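Local coordinates for protein chitinase (Paenibacillus sp. FPU-7, PDB 5GZT) that probably hydrolyses chitin and chitodextrins by random endo-cleavage of their beta-1,4 linkages between N-acetylglucosamine units, at residues P411-W416 and T464-L469. Sequence-based numbering, arbitrary orientation.
Sequences PVYGAW and TDSVEL
Ser466 sets its short side chain against Pro411, Val412 and Tyr413: CB against the Pro411 carbonyl and Val412 CG2, OG against the Tyr413 ring edge. The hydroxyl lies near the plane of that ring, with Ser466 OG 3.4 Å from Tyr413 CD1. This is a van der Waals contact: the hydroxyl spends its hydrogen bond on the carbonyl of Thr462, in the helical turn 461-464. With OG beside the backbone N (chi1 -61°) and anti to the carbonyl carbon, Ser466 can reach back to that turn while CB rests on the opposite backbone, Ser466 CB lying 3.6 Å from Pro411 O. The same carbonyl also receives the amide of Tyr413, with Tyr413 N 2.9 Å from Pro411 O, which closes a classic gamma turn centred on Val412. The gamma turn sits in the loop after strand 403-407 of the family 18 TIM barrel, and Ser466 in the loop after the adjacent parallel strand 452-457, so the contact joins two successive beta-alpha loops. From the turn, the Val412 side chain leans over the serine backbone, Val412 CG2 coming within 3.7 Å of Ser466 O. Next to it, the Pro411 ring crosses Val467 obliquely, with Pro411 CG 3.9 Å from Val467 CG1. The rings of Tyr413 and Tyr410 meet with nearly parallel planes, and Tyr413 CD2 sits over one face of the Trp416 ring, toward its rim. Cutting Tyr413 back to an alanine is likely to open a gap beside the Ser466 hydroxyl and to take away the ring that Tyr410 and Trp416 meet. Phe429 of helix 425-447 packs on Val467.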
loop_
_atom_site.group_PDB
_atom_site.type_symbol
_atom_site.label_atom_id
_atom_site.label_comp_id
_atom_site.label_asym_id
_atom_site.label_seq_id
_atom_site.Cartn_x
_atom_site.Cartn_y
_atom_site.Cartn_z
ATOM N N PRO B 411 -4.190 10.939 20.831
ATOM C CA PRO B 411 -3.601 11.917 21.778
ATOM C C PRO B 411 -4.583 12.959 22.302
ATOM O O PRO B 411 -5.406 13.462 21.557
ATOM C CB PRO B 411 -2.497 12.580 20.949
ATOM C CG PRO B 411 -2.078 11.508 20.053
ATOM C CD PRO B 411 -3.339 10.766 19.659
ATOM N N VAL B 412 -4.523 13.220 23.618
ATOM C CA VAL B 412 -5.091 14.411 24.252
ATOM C C VAL B 412 -6.539 14.211 24.601
ATOM O O VAL B 412 -6.903 14.199 25.785
ATOM C CB VAL B 412 -4.910 15.739 23.468
ATOM C CG1 VAL B 412 -5.565 16.889 24.216
ATOM C CG2 VAL B 412 -3.444 16.049 23.245
ATOM N N TYR B 413 -7.360 14.021 23.575
ATOM C CA TYR B 413 -8.793 13.822 23.770
ATOM C C TYR B 413 -9.168 12.320 23.963
ATOM O O TYR B 413 -10.242 11.999 24.445
ATOM C CB TYR B 413 -9.594 14.539 22.657
ATOM C CG TYR B 413 -9.413 14.042 21.201
ATOM C CD1 TYR B 413 -8.273 14.352 20.467
ATOM C CD2 TYR B 413 -10.422 13.322 20.557
ATOM C CE1 TYR B 413 -8.125 13.938 19.156
ATOM C CE2 TYR B 413 -10.275 12.897 19.246
ATOM C CZ TYR B 413 -9.130 13.213 18.547
ATOM O OH TYR B 413 -8.966 12.794 17.256
ATOM N N GLY B 414 -8.261 11.417 23.631
ATOM C CA GLY B 414 -8.479 9.963 23.785
ATOM C C GLY B 414 -9.770 9.471 23.132
ATOM O O GLY B 414 -10.432 8.590 23.676
ATOM N N ALA B 415 -10.138 10.062 21.994
ATOM C CA ALA B 415 -11.409 9.771 21.314
ATOM C C ALA B 415 -12.553 9.974 22.273
ATOM O O ALA B 415 -13.492 9.199 22.274
ATOM C CB ALA B 415 -11.417 8.346 20.751
ATOM N N TRP B 416 -12.409 10.995 23.122
ATOM C CA TRP B 416 -13.382 11.402 24.146
ATOM C C TRP B 416 -13.719 10.361 25.211
ATOM O O TRP B 416 -14.874 10.019 25.381
ATOM C CB TRP B 416 -14.637 11.980 23.454
ATOM C CG TRP B 416 -14.273 12.967 22.342
ATOM C CD1 TRP B 416 -14.428 12.791 20.984
ATOM C CD2 TRP B 416 -13.647 14.242 22.507
ATOM N NE1 TRP B 416 -13.948 13.888 20.296
ATOM C CE2 TRP B 416 -13.466 14.795 21.206
ATOM C CE3 TRP B 416 -13.214 14.978 23.633
ATOM C CZ2 TRP B 416 -12.879 16.061 21.002
ATOM C CZ3 TRP B 416 -12.622 16.240 23.430
ATOM C CH2 TRP B 416 -12.457 16.762 22.118
ATOM N N THR B 464 -5.649 17.094 14.402
ATOM C CA THR B 464 -4.504 17.918 13.959
ATOM C C THR B 464 -4.020 18.960 15.065
ATOM O O THR B 464 -2.820 19.263 15.208
ATOM C CB THR B 464 -4.826 18.640 12.624
ATOM O OG1 THR B 464 -6.071 19.284 12.731
ATOM C CG2 THR B 464 -4.901 17.626 11.488
ATOM N N ASP B 465 -5.009 19.446 15.800
ATOM C CA ASP B 465 -4.860 20.304 16.986
ATOM C C ASP B 465 -4.233 19.590 18.182
ATOM O O ASP B 465 -3.801 20.257 19.099
ATOM C CB ASP B 465 -6.224 20.812 17.447
ATOM C CG ASP B 465 -6.757 21.971 16.608
ATOM O OD1 ASP B 465 -6.055 22.588 15.782
ATOM O OD2 ASP B 465 -7.918 22.295 16.825
ATOM N N SER B 466 -4.189 18.253 18.168
ATOM C CA SER B 466 -3.718 17.449 19.279
ATOM C C SER B 466 -2.330 16.885 19.050
ATOM O O SER B 466 -1.781 16.231 19.944
ATOM C CB SER B 466 -4.702 16.295 19.529
ATOM O OG SER B 466 -5.998 16.801 19.858
ATOM N N VAL B 467 -1.739 17.145 17.891
ATOM C CA VAL B 467 -0.423 16.616 17.588
ATOM C C VAL B 467 0.393 17.713 16.900
ATOM O O VAL B 467 -0.153 18.768 16.526
ATOM C CB VAL B 467 -0.455 15.329 16.701
ATOM C CG1 VAL B 467 -1.319 14.221 17.303
ATOM C CG2 VAL B 467 -0.979 15.649 15.316
ATOM N N GLU B 468 1.687 17.438 16.770
ATOM C CA GLU B 468 2.704 18.415 16.293
ATOM C C GLU B 468 3.203 18.024 14.925
ATOM O O GLU B 468 4.291 17.435 14.752
ATOM C CB GLU B 468 3.866 18.568 17.324
ATOM C CG GLU B 468 3.385 19.001 18.728
ATOM C CD GLU B 468 4.516 19.188 19.779
ATOM O OE1 GLU B 468 5.410 18.315 19.921
ATOM O OE2 GLU B 468 4.461 20.232 20.461
ATOM N N LEU B 469 2.376 18.339 13.923
ATOM C CA LEU B 469 2.569 17.740 12.609
ATOM C C LEU B 469 3.909 18.096 12.025
ATOM O O LEU B 469 4.655 17.220 11.514
ATOM C CB LEU B 469 1.415 18.108 11.638
ATOM C CG LEU B 469 0.042 17.567 12.019
ATOM C CD1 LEU B 469 -1.028 18.257 11.208
ATOM C CD2 LEU B 469 0.005 16.072 11.788
#